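Local coordinates for Red carotenoid protein (RCP) (PDB 5FCY) that binds carotenoids, here beta-carotene, as a soluble all-helical protein related to the N-terminal domain of the orange carotenoid protein, probably for photoprotection, at residues A[64-78]-A[101-115]. Numbering follows the deposited sequence.
With BCR (beta-carotene), chain B.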
ATOM      1  N   LYS A  64       2.394  13.114  -6.290  1.00 56.07           N
ATOM      2  CA  LYS A  64       2.874  14.262  -5.534  1.00 57.66           C
ATOM      3  C   LYS A  64       2.575  15.582  -6.230  1.00 58.73           C
ATOM      4  O   LYS A  64       2.711  16.637  -5.604  1.00 59.25           O
ATOM      5  CB  LYS A  64       4.377  14.127  -5.270  1.00 57.67           C
ATOM      6  CG  LYS A  64       5.272  14.385  -6.471  1.00 57.78           C
ATOM      7  CD  LYS A  64       6.617  13.682  -6.301  1.00 57.51           C
ATOM      8  CE  LYS A  64       7.751  14.432  -6.986  1.00 60.76           C
ATOM      9  NZ  LYS A  64       8.183  15.638  -6.218  1.00 62.61           N
ATOM     10  N   GLU A  65       2.164  15.547  -7.498  1.00 58.92           N
ATOM     11  CA  GLU A  65       1.727  16.747  -8.199  1.00 60.16           C
ATOM     12  C   GLU A  65       0.318  17.172  -7.808  1.00 60.49           C
ATOM     13  O   GLU A  65      -0.138  18.230  -8.254  1.00 60.90           O
ATOM     14  CB  GLU A  65       1.795  16.513  -9.710  1.00 60.44           C
ATOM     15  CG  GLU A  65       1.696  17.773 -10.551  1.00 63.28           C
ATOM     16  CD  GLU A  65       1.820  17.481 -12.032  1.00 65.09           C
ATOM     17  OE1 GLU A  65       1.912  16.288 -12.394  1.00 63.40           O
ATOM     18  OE2 GLU A  65       1.824  18.441 -12.833  1.00 66.07           O
ATOM     19  N   LEU A  66      -0.377  16.381  -6.996  1.00 60.26           N
ATOM     20  CA  LEU A  66      -1.712  16.721  -6.531  1.00 60.96           C
ATOM     21  C   LEU A  66      -1.644  17.416  -5.175  1.00 61.62           C
ATOM     22  O   LEU A  66      -0.580  17.556  -4.567  1.00 61.38           O
ATOM     23  CB  LEU A  66      -2.582  15.467  -6.426  1.00 60.07           C
ATOM     24  CG  LEU A  66      -2.781  14.636  -7.693  1.00 59.76           C
ATOM     25  CD1 LEU A  66      -3.556  13.370  -7.365  1.00 58.82           C
ATOM     26  CD2 LEU A  66      -3.495  15.440  -8.767  1.00 59.61           C
ATOM     27  N   ASN A  67      -2.807  17.855  -4.702  1.00 62.62           N
ATOM     28  CA  ASN A  67      -2.907  18.386  -3.353  1.00 63.16           C
ATOM     29  C   ASN A  67      -2.862  17.251  -2.339  1.00 61.47           C
ATOM     30  O   ASN A  67      -3.271  16.121  -2.617  1.00 60.54           O
ATOM     31  CB  ASN A  67      -4.193  19.192  -3.184  1.00 64.13           C
ATOM     32  CG  ASN A  67      -4.177  20.482  -3.977  1.00 64.58           C
ATOM     33  OD1 ASN A  67      -3.110  20.991  -4.331  1.00 64.07           O
ATOM     34  ND2 ASN A  67      -5.357  21.026  -4.255  1.00 63.32           N
ATOM     35  N   HIS A  68      -2.358  17.568  -1.145  1.00 61.21           N
ATOM     36  CA  HIS A  68      -2.167  16.543  -0.125  1.00 60.66           C
ATOM     37  C   HIS A  68      -3.444  15.747   0.104  1.00 59.93           C
ATOM     38  O   HIS A  68      -3.395  14.535   0.345  1.00 58.95           O
ATOM     39  CB  HIS A  68      -1.695  17.190   1.176  1.00 60.71           C
ATOM     40  CG  HIS A  68      -0.461  18.024   1.021  1.00 61.43           C
ATOM     41  ND1 HIS A  68      -0.352  19.297   1.538  1.00 59.95           N
ATOM     42  CD2 HIS A  68       0.716  17.766   0.405  1.00 62.15           C
ATOM     43  CE1 HIS A  68       0.840  19.787   1.247  1.00 61.03           C
ATOM     44  NE2 HIS A  68       1.509  18.878   0.560  1.00 63.68           N
ATOM     45  N   GLU A  69      -4.601  16.407   0.021  1.00 59.99           N
ATOM     46  CA  GLU A  69      -5.863  15.702   0.216  1.00 58.73           C
ATOM     47  C   GLU A  69      -6.099  14.687  -0.893  1.00 57.36           C
ATOM     48  O   GLU A  69      -6.447  13.529  -0.628  1.00 55.76           O
ATOM     49  CB  GLU A  69      -7.021  16.699   0.286  1.00 58.80           C
ATOM     50  CG  GLU A  69      -7.637  16.808   1.670  1.00 56.32           C
ATOM     51  CD  GLU A  69      -8.336  15.536   2.096  1.00 55.06           C
ATOM     52  OE1 GLU A  69      -9.285  15.114   1.403  1.00 55.44           O
ATOM     53  OE2 GLU A  69      -7.927  14.953   3.123  1.00 54.48           O
ATOM     54  N   GLN A  70      -5.913  15.102  -2.147  1.00 58.88           N
ATOM     55  CA  GLN A  70      -6.111  14.186  -3.264  1.00 58.24           C
ATOM     56  C   GLN A  70      -5.125  13.027  -3.218  1.00 55.63           C
ATOM     57  O   GLN A  70      -5.464  11.908  -3.622  1.00 53.09           O
ATOM     58  CB  GLN A  70      -5.987  14.947  -4.584  1.00 60.26           C
ATOM     59  CG  GLN A  70      -7.081  15.977  -4.792  1.00 60.68           C
ATOM     60  CD  GLN A  70      -6.661  17.085  -5.731  1.00 61.28           C
ATOM     61  OE1 GLN A  70      -6.418  18.213  -5.306  1.00 62.31           O
ATOM     62  NE2 GLN A  70      -6.573  16.770  -7.019  1.00 59.61           N
ATOM     63  N   GLN A  71      -3.904  13.271  -2.733  1.00 56.33           N
ATOM     64  CA  GLN A  71      -2.951  12.184  -2.534  1.00 54.41           C
ATOM     65  C   GLN A  71      -3.558  11.083  -1.676  1.00 51.07           C
ATOM     66  O   GLN A  71      -3.382   9.892  -1.957  1.00 48.18           O
ATOM     67  CB  GLN A  71      -1.673  12.715  -1.883  1.00 55.97           C
ATOM     68  CG  GLN A  71      -0.952  13.781  -2.692  1.00 57.92           C
ATOM     69  CD  GLN A  71       0.287  14.305  -1.994  1.00 58.89           C
ATOM     70  OE1 GLN A  71       0.531  14.003  -0.825  1.00 58.22           O
ATOM     71  NE2 GLN A  71       1.082  15.093  -2.710  1.00 59.40           N
ATOM     72  N   LEU A  72      -4.279  11.466  -0.624  1.00 51.86           N
ATOM     73  CA  LEU A  72      -4.927  10.482   0.232  1.00 49.67           C
ATOM     74  C   LEU A  72      -6.041   9.758  -0.510  1.00 47.87           C
ATOM     75  O   LEU A  72      -6.161   8.530  -0.429  1.00 46.34           O
ATOM     76  CB  LEU A  72      -5.484  11.162   1.481  1.00 49.54           C
ATOM     77  CG  LEU A  72      -6.444  10.285   2.284  1.00 47.70           C
ATOM     78  CD1 LEU A  72      -5.745   8.994   2.666  1.00 46.54           C
ATOM     79  CD2 LEU A  72      -6.953  11.016   3.508  1.00 48.49           C
ATOM     80  N   GLN A  73      -6.879  10.506  -1.226  1.00 48.59           N
ATOM     81  CA  GLN A  73      -8.043   9.901  -1.858  1.00 46.97           C
ATOM     82  C   GLN A  73      -7.642   8.890  -2.923  1.00 45.68           C
ATOM     83  O   GLN A  73      -8.356   7.904  -3.139  1.00 45.03           O
ATOM     84  CB  GLN A  73      -8.939  10.985  -2.458  1.00 48.24           C
ATOM     85  CG  GLN A  73     -10.313  10.487  -2.869  1.00 47.01           C
ATOM     86  CD  GLN A  73     -11.056   9.827  -1.722  1.00 47.42           C
ATOM     87  OE1 GLN A  73     -11.084  10.346  -0.606  1.00 47.66           O
ATOM     88  NE2 GLN A  73     -11.645   8.666  -1.987  1.00 47.72           N
ATOM     89  N   LEU A  74      -6.511   9.110  -3.596  1.00 45.93           N
ATOM     90  CA  LEU A  74      -6.048   8.142  -4.586  1.00 44.61           C
ATOM     91  C   LEU A  74      -5.744   6.800  -3.933  1.00 42.72           C
ATOM     92  O   LEU A  74      -6.229   5.755  -4.382  1.00 41.83           O
ATOM     93  CB  LEU A  74      -4.810   8.671  -5.308  1.00 44.57           C
ATOM     94  CG  LEU A  74      -4.186   7.685  -6.300  1.00 43.27           C
ATOM     95  CD1 LEU A  74      -5.082   7.501  -7.516  1.00 42.64           C
ATOM     96  CD2 LEU A  74      -2.804   8.141  -6.708  1.00 44.57           C
ATOM     97  N   GLN A  75      -4.927   6.808  -2.878  1.00 42.86           N
ATOM     98  CA  GLN A  75      -4.558   5.559  -2.221  1.00 41.88           C
ATOM     99  C   GLN A  75      -5.795   4.816  -1.733  1.00 41.21           C
ATOM    100  O   GLN A  75      -5.895   3.595  -1.886  1.00 40.44           O
ATOM    101  CB  GLN A  75      -3.601   5.842  -1.064  1.00 41.13           C
ATOM    102  CG  GLN A  75      -2.335   6.563  -1.486  1.00 41.52           C
ATOM    103  CD  GLN A  75      -1.423   6.871  -0.316  1.00 42.72           C
ATOM    104  OE1 GLN A  75      -0.898   5.967   0.336  1.00 42.24           O
ATOM    105  NE2 GLN A  75      -1.232   8.157  -0.041  1.00 44.58           N
ATOM    106  N   ARG A  76      -6.750   5.539  -1.147  1.00 42.84           N
ATOM    107  CA  ARG A  76      -8.038   4.939  -0.809  1.00 43.35           C
ATOM    108  C   ARG A  76      -8.722   4.387  -2.052  1.00 42.94           C
ATOM    109  O   ARG A  76      -9.210   3.251  -2.057  1.00 42.29           O
ATOM    110  CB  ARG A  76      -8.934   5.973  -0.132  1.00 45.19           C
ATOM    111  CG  ARG A  76      -8.382   6.548   1.156  1.00 45.18           C
ATOM    112  CD  ARG A  76      -9.214   7.734   1.608  1.00 46.30           C
ATOM    113  NE  ARG A  76      -9.146   7.946   3.050  1.00 45.75           N
ATOM    114  CZ  ARG A  76      -9.814   8.896   3.694  1.00 45.03           C
ATOM    115  NH1 ARG A  76     -10.601   9.727   3.026  1.00 46.10           N
ATOM    116  NH2 ARG A  76      -9.696   9.019   5.008  1.00 44.42           N
ATOM    117  N   ASP A  77      -8.774   5.189  -3.120  1.00 42.91           N
ATOM    118  CA  ASP A  77      -9.430   4.760  -4.349  1.00 43.16           C
ATOM    119  C   ASP A  77      -8.756   3.535  -4.956  1.00 42.31           C
ATOM    120  O   ASP A  77      -9.418   2.729  -5.617  1.00 42.01           O
ATOM    121  CB  ASP A  77      -9.447   5.909  -5.357  1.00 43.72           C
ATOM    122  CG  ASP A  77     -10.445   6.996  -4.992  1.00 45.30           C
ATOM    123  OD1 ASP A  77     -11.414   6.706  -4.259  1.00 46.99           O
ATOM    124  OD2 ASP A  77     -10.262   8.146  -5.444  1.00 45.85           O
ATOM    125  N   LEU A  78      -7.446   3.374  -4.747  1.00 41.40           N
ATOM    126  CA  LEU A  78      -6.771   2.180  -5.246  1.00 40.68           C
ATOM    127  C   LEU A  78      -7.193   0.946  -4.461  1.00 40.07           C
ATOM    128  O   LEU A  78      -7.368  -0.133  -5.039  1.00 39.82           O
ATOM    129  CB  LEU A  78      -5.253   2.360  -5.183  1.00 40.28           C
ATOM    130  CG  LEU A  78      -4.637   3.467  -6.042  1.00 39.39           C
ATOM    131  CD1 LEU A  78      -3.122   3.423  -5.938  1.00 38.75           C
ATOM    132  CD2 LEU A  78      -5.078   3.370  -7.494  1.00 39.07           C
ATOM    133  N   PHE A 101       5.694   1.272  -6.814  1.00 38.63           N
ATOM    134  CA  PHE A 101       4.909   2.491  -6.643  1.00 39.15           C
ATOM    135  C   PHE A 101       4.540   2.701  -5.181  1.00 39.57           C
ATOM    136  O   PHE A 101       4.683   3.806  -4.644  1.00 40.30           O
ATOM    137  CB  PHE A 101       3.654   2.422  -7.510  1.00 38.82           C
ATOM    138  CG  PHE A 101       2.627   3.463  -7.170  1.00 39.76           C
ATOM    139  CD1 PHE A 101       2.801   4.780  -7.562  1.00 41.55           C
ATOM    140  CD2 PHE A 101       1.485   3.125  -6.465  1.00 38.37           C
ATOM    141  CE1 PHE A 101       1.858   5.740  -7.253  1.00 42.26           C
ATOM    142  CE2 PHE A 101       0.537   4.081  -6.155  1.00 39.46           C
ATOM    143  CZ  PHE A 101       0.724   5.391  -6.549  1.00 40.30           C
ATOM    144  N   TRP A 102       4.057   1.650  -4.518  1.00 38.63           N
ATOM    145  CA  TRP A 102       3.689   1.782  -3.114  1.00 39.28           C
ATOM    146  C   TRP A 102       4.906   2.051  -2.239  1.00 41.23           C
ATOM    147  O   TRP A 102       4.778   2.682  -1.185  1.00 42.47           O
ATOM    148  CB  TRP A 102       2.949   0.529  -2.645  1.00 38.36           C
ATOM    149  CG  TRP A 102       1.493   0.565  -2.974  1.00 37.50           C
ATOM    150  CD1 TRP A 102       0.868  -0.082  -3.996  1.00 36.91           C
ATOM    151  CD2 TRP A 102       0.478   1.302  -2.282  1.00 37.33           C
ATOM    152  NE1 TRP A 102      -0.478   0.200  -3.983  1.00 36.63           N
ATOM    153  CE2 TRP A 102      -0.742   1.048  -2.940  1.00 36.27           C
ATOM    154  CE3 TRP A 102       0.481   2.149  -1.170  1.00 38.69           C
ATOM    155  CZ2 TRP A 102      -1.944   1.611  -2.524  1.00 36.80           C
ATOM    156  CZ3 TRP A 102      -0.715   2.707  -0.756  1.00 38.59           C
ATOM    157  CH2 TRP A 102      -1.910   2.436  -1.431  1.00 38.41           C
ATOM    158  N   TYR A 103       6.088   1.594  -2.654  1.00 41.39           N
ATOM    159  CA  TYR A 103       7.303   1.921  -1.914  1.00 43.05           C
ATOM    160  C   TYR A 103       7.634   3.405  -2.034  1.00 44.08           C
ATOM    161  O   TYR A 103       7.906   4.073  -1.030  1.00 45.30           O
ATOM    162  CB  TYR A 103       8.475   1.077  -2.415  1.00 43.89           C
ATOM    163  CG  TYR A 103       9.770   1.394  -1.704  1.00 45.50           C
ATOM    164  CD1 TYR A 103       9.978   0.989  -0.393  1.00 46.62           C
ATOM    165  CD2 TYR A 103      10.777   2.105  -2.339  1.00 46.78           C
ATOM    166  CE1 TYR A 103      11.158   1.281   0.268  1.00 49.38           C
ATOM    167  CE2 TYR A 103      11.961   2.401  -1.688  1.00 49.44           C
ATOM    168  CZ  TYR A 103      12.146   1.986  -0.384  1.00 50.59           C
ATOM    169  OH  TYR A 103      13.323   2.275   0.274  1.00 52.75           O
ATOM    170  N   LEU A 104       7.622   3.937  -3.259  1.00 43.61           N
ATOM    171  CA  LEU A 104       7.922   5.351  -3.461  1.00 44.81           C
ATOM    172  C   LEU A 104       6.940   6.244  -2.716  1.00 46.52           C
ATOM    173  O   LEU A 104       7.294   7.363  -2.328  1.00 48.16           O
ATOM    174  CB  LEU A 104       7.912   5.683  -4.951  1.00 44.94           C
ATOM    175  CG  LEU A 104       8.873   4.879  -5.829  1.00 44.08           C
ATOM    176  CD1 LEU A 104       8.804   5.370  -7.260  1.00 46.33           C
ATOM    177  CD2 LEU A 104      10.300   4.956  -5.304  1.00 46.17           C
ATOM    178  N   LEU A 105       5.702   5.781  -2.519  1.00 45.43           N
ATOM    179  CA  LEU A 105       4.764   6.527  -1.689  1.00 45.80           C
ATOM    180  C   LEU A 105       5.253   6.603  -0.251  1.00 47.39           C
ATOM    181  O   LEU A 105       5.184   7.661   0.381  1.00 49.34           O
ATOM    182  CB  LEU A 105       3.379   5.884  -1.738  1.00 44.33           C
ATOM    183  CG  LEU A 105       2.609   5.920  -3.057  1.00 42.50           C
ATOM    184  CD1 LEU A 105       1.278   5.209  -2.882  1.00 40.85           C
ATOM    185  CD2 LEU A 105       2.394   7.345  -3.540  1.00 43.95           C
ATOM    186  N   SER A 106       5.749   5.487   0.285  1.00 47.20           N
ATOM    187  CA  SER A 106       6.250   5.491   1.654  1.00 49.09           C
ATOM    188  C   SER A 106       7.491   6.366   1.783  1.00 50.62           C
ATOM    189  O   SER A 106       7.637   7.104   2.763  1.00 52.07           O
ATOM    190  CB  SER A 106       6.542   4.061   2.110  1.00 48.01           C
ATOM    191  OG  SER A 106       7.396   3.395   1.198  1.00 48.12           O
ATOM    192  N   GLN A 107       8.396   6.300   0.804  1.00 50.33           N
ATOM    193  CA  GLN A 107       9.545   7.200   0.807  1.00 52.37           C
ATOM    194  C   GLN A 107       9.096   8.652   0.712  1.00 53.57           C
ATOM    195  O   GLN A 107       9.561   9.511   1.469  1.00 54.86           O
ATOM    196  CB  GLN A 107      10.492   6.854  -0.341  1.00 51.57           C
ATOM    197  CG  GLN A 107      11.553   5.836   0.018  1.00 52.74           C
ATOM    198  CD  GLN A 107      12.643   5.754  -1.029  1.00 54.09           C
ATOM    199  OE1 GLN A 107      12.564   6.397  -2.075  1.00 54.05           O
ATOM    200  NE2 GLN A 107      13.674   4.966  -0.749  1.00 55.67           N
ATOM    201  N   GLY A 108       8.185   8.945  -0.219  1.00 52.47           N
ATOM    202  CA  GLY A 108       7.662  10.292  -0.352  1.00 54.46           C
ATOM    203  C   GLY A 108       6.982  10.808   0.900  1.00 55.69           C
ATOM    204  O   GLY A 108       6.798  12.021   1.038  1.00 57.04           O
ATOM    205  N   MET A 109       6.602   9.915   1.814  1.00 54.55           N
ATOM    206  CA  MET A 109       5.998  10.315   3.078  1.00 55.13           C
ATOM    207  C   MET A 109       7.047  10.620   4.142  1.00 55.85           C
ATOM    208  O   MET A 109       6.887  11.575   4.910  1.00 56.67           O
ATOM    209  CB  MET A 109       5.049   9.219   3.574  1.00 53.44           C
ATOM    210  CG  MET A 109       3.771   9.096   2.750  1.00 52.81           C
ATOM    211  SD  MET A 109       2.745   7.681   3.195  1.00 48.03           S
ATOM    212  CE  MET A 109       2.137   8.188   4.802  1.00 48.57           C
ATOM    213  N   ASP A 110       8.120   9.827   4.207  1.00 55.81           N
ATOM    214  CA  ASP A 110       9.217  10.143   5.117  1.00 56.79           C
ATOM    215  C   ASP A 110       9.907  11.441   4.723  1.00 57.14           C
ATOM    216  O   ASP A 110      10.409  12.163   5.591  1.00 57.81           O
ATOM    217  CB  ASP A 110      10.232   8.999   5.146  1.00 55.94           C
ATOM    218  CG  ASP A 110       9.886   7.932   6.168  1.00 54.71           C
ATOM    219  OD1 ASP A 110       9.259   8.265   7.196  1.00 54.93           O
ATOM    220  OD2 ASP A 110      10.254   6.759   5.947  1.00 54.00           O
ATOM    221  N   ASN A 111       9.945  11.751   3.428  1.00 57.53           N
ATOM    222  CA  ASN A 111      10.552  12.978   2.932  1.00 58.12           C
ATOM    223  C   ASN A 111       9.554  14.126   2.831  1.00 58.83           C
ATOM    224  O   ASN A 111       9.873  15.156   2.229  1.00 60.41           O
ATOM    225  CB  ASN A 111      11.194  12.732   1.564  1.00 57.44           C
ATOM    226  CG  ASN A 111      12.180  11.580   1.583  1.00 58.69           C
ATOM    227  OD1 ASN A 111      12.640  11.162   2.646  1.00 59.25           O
ATOM    228  ND2 ASN A 111      12.512  11.062   0.405  1.00 57.61           N
ATOM    229  N   ALA A 112       8.360  13.971   3.397  1.00 58.63           N
ATOM    230  CA  ALA A 112       7.328  15.005   3.418  1.00 59.65           C
ATOM    231  C   ALA A 112       6.806  15.354   2.029  1.00 59.95           C
ATOM    232  O   ALA A 112       6.103  16.362   1.874  1.00 60.71           O
ATOM    233  CB  ALA A 112       7.829  16.278   4.113  1.00 60.52           C
ATOM    234  N   THR A 113       7.126  14.553   1.010  1.00 59.53           N
ATOM    235  CA  THR A 113       6.605  14.811  -0.328  1.00 59.39           C
ATOM    236  C   THR A 113       5.149  14.381  -0.461  1.00 59.00           C
ATOM    237  O   THR A 113       4.380  15.020  -1.189  1.00 59.33           O
ATOM    238  CB  THR A 113       7.453  14.088  -1.375  1.00 59.18           C
ATOM    239  OG1 THR A 113       8.843  14.275  -1.083  1.00 60.86           O
ATOM    240  CG2 THR A 113       7.158  14.629  -2.761  1.00 59.43           C
ATOM    241  N   ILE A 114       4.758  13.310   0.223  1.00 58.11           N
ATOM    242  CA  ILE A 114       3.386  12.823   0.216  1.00 57.50           C
ATOM    243  C   ILE A 114       2.767  13.116   1.574  1.00 56.73           C
ATOM    244  O   ILE A 114       3.454  13.123   2.602  1.00 56.36           O
ATOM    245  CB  ILE A 114       3.329  11.315  -0.107  1.00 56.12           C
ATOM    246  CG1 ILE A 114       4.095  11.019  -1.398  1.00 55.31           C
ATOM    247  CG2 ILE A 114       1.887  10.837  -0.220  1.00 55.52           C
ATOM    248  CD1 ILE A 114       3.603  11.785  -2.616  1.00 56.28           C
ATOM    249  N   VAL A 115       1.460  13.365   1.570  1.00 56.59           N
ATOM    250  CA  VAL A 115       0.718  13.720   2.779  1.00 56.17           C
ATOM    251  C   VAL A 115       1.210  12.848   3.929  1.00 54.62           C
ATOM    252  O   VAL A 115       1.346  11.628   3.761  1.00 54.64           O
ATOM    253  CB  VAL A 115      -0.797  13.571   2.565  1.00 57.96           C
ATOM    254  CG1 VAL A 115      -1.178  12.109   2.307  1.00 56.26           C
ATOM    255  CG2 VAL A 115      -1.566  14.140   3.756  1.00 57.45           C
TER
HETATM  256  C1  BCR B 201      -4.822   9.277   7.088  1.00 47.63           C
HETATM  257  C2  BCR B 201      -5.433   9.567   8.457  1.00 46.46           C
HETATM  258  C3  BCR B 201      -6.297   8.436   9.005  1.00 46.42           C
HETATM  259  C4  BCR B 201      -5.771   7.071   8.579  1.00 46.21           C
HETATM  260  C5  BCR B 201      -4.333   7.181   8.138  1.00 47.04           C
HETATM  261  C6  BCR B 201      -4.052   7.970   7.102  1.00 46.71           C
HETATM  262  C7  BCR B 201      -3.068   7.662   6.012  1.00 46.24           C
HETATM  263  C8  BCR B 201      -2.323   6.544   5.885  1.00 46.34           C
HETATM  264  C9  BCR B 201      -1.377   6.353   4.744  1.00 45.73           C
HETATM  265  C10 BCR B 201      -0.617   5.227   4.702  1.00 44.88           C
HETATM  266  C11 BCR B 201       0.351   4.899   3.639  1.00 45.38           C
HETATM  267  C33 BCR B 201      -3.288   6.456   8.917  1.00 48.18           C
HETATM  268  C31 BCR B 201      -3.934  10.466   6.726  1.00 48.20           C
HETATM  269  C32 BCR B 201      -5.959   9.144   6.089  1.00 48.49           C
HETATM  270  C34 BCR B 201      -1.306   7.426   3.690  1.00 45.94           C
HETATM  271  C12 BCR B 201       1.038   3.745   3.685  1.00 45.32           C
HETATM  272  C13 BCR B 201       2.021   3.351   2.641  1.00 45.46           C
HETATM  273  C14 BCR B 201       2.678   2.167   2.772  1.00 44.90           C
HETATM  274  C15 BCR B 201       3.668   1.644   1.819  1.00 44.04           C
HETATM  275  C16 BCR B 201       4.294   0.474   2.020  1.00 44.19           C
HETATM  276  C17 BCR B 201       5.277   0.001   1.034  1.00 44.43           C
HETATM  277  C18 BCR B 201       5.969  -1.150   1.142  1.00 44.65           C
HETATM  278  C19 BCR B 201       6.916  -1.485   0.044  1.00 44.35           C
HETATM  279  C20 BCR B 201       7.612  -2.626  -0.029  1.00 44.61           C
HETATM  280  C21 BCR B 201       8.517  -2.862  -1.163  1.00 44.99           C
HETATM  281  C22 BCR B 201       9.272  -3.972  -1.282  1.00 44.69           C
HETATM  282  C23 BCR B 201      10.171  -4.081  -2.466  1.00 45.32           C
HETATM  283  C24 BCR B 201      11.046  -5.081  -2.633  1.00 46.00           C
HETATM  284  C25 BCR B 201      11.965  -5.193  -3.803  1.00 47.62           C
HETATM  285  C26 BCR B 201      12.056  -4.276  -4.768  1.00 47.67           C
HETATM  286  C27 BCR B 201      11.777  -4.695  -6.193  1.00 47.13           C
HETATM  287  C28 BCR B 201      12.084  -6.179  -6.345  1.00 47.13           C
HETATM  288  C29 BCR B 201      13.228  -6.603  -5.431  1.00 46.08           C
HETATM  289  C30 BCR B 201      12.880  -6.390  -3.957  1.00 46.68           C
HETATM  290  C35 BCR B 201       2.224   4.285   1.481  1.00 45.98           C
HETATM  291  C36 BCR B 201       5.761  -2.032   2.342  1.00 45.66           C
HETATM  292  C37 BCR B 201       9.181  -5.015  -0.203  1.00 44.79           C
HETATM  293  C38 BCR B 201      12.525  -2.871  -4.483  1.00 47.33           C
HETATM  294  C39 BCR B 201      14.144  -6.115  -3.155  1.00 46.53           C
HETATM  295  C40 BCR B 201      12.228  -7.665  -3.433  1.00 45.95           C
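The indole of Trp-102 meets Gln-75 and Leu-78 at its benzo end. Leu-105 CD1 and Phe-101 CD2 share one face of it, both offset toward the rim, and the beta-carotene methyl C35 sits in its plane at the edge. This is a pair of near-antiparallel helices in the all-helical fold of the orange carotenoid protein N-terminal domain. Gln-75 OE1 approaches Trp-102 CZ3 obliquely at 3.4 Å, with the amide and ring planes 60° apart. The Phe-101 ring has Leu-105 CG over one face and Leu-74 CD2 at its edge, while Leu-78 CD1 comes in obliquely at 3.7 Å from Phe-101 CE2. The axes of the two segments come no closer than 13.0 Å, so long side chains bridge the gap. Leu-72, Gln-75, Trp-102, Leu-105 and Met-109 all line the beta-carotene pocket. The indole NE1 is hydrogen-bonded to Tyr-90 OH. Gln-75 NE2 makes a weak bond to Gln-71 O. Past helix 95-110, the chain turns back to the start of helix 68-79. There Val-115 packs against His-68, and Ile-114 CD1 touches Lys-64 CB. Gln-71, extended beyond CG (chi2 178°), reaches this turn: its OE1 accepts a hydrogen bond from Val-115 N at 2.6 Å, nearly in line with the C=O bond (171°).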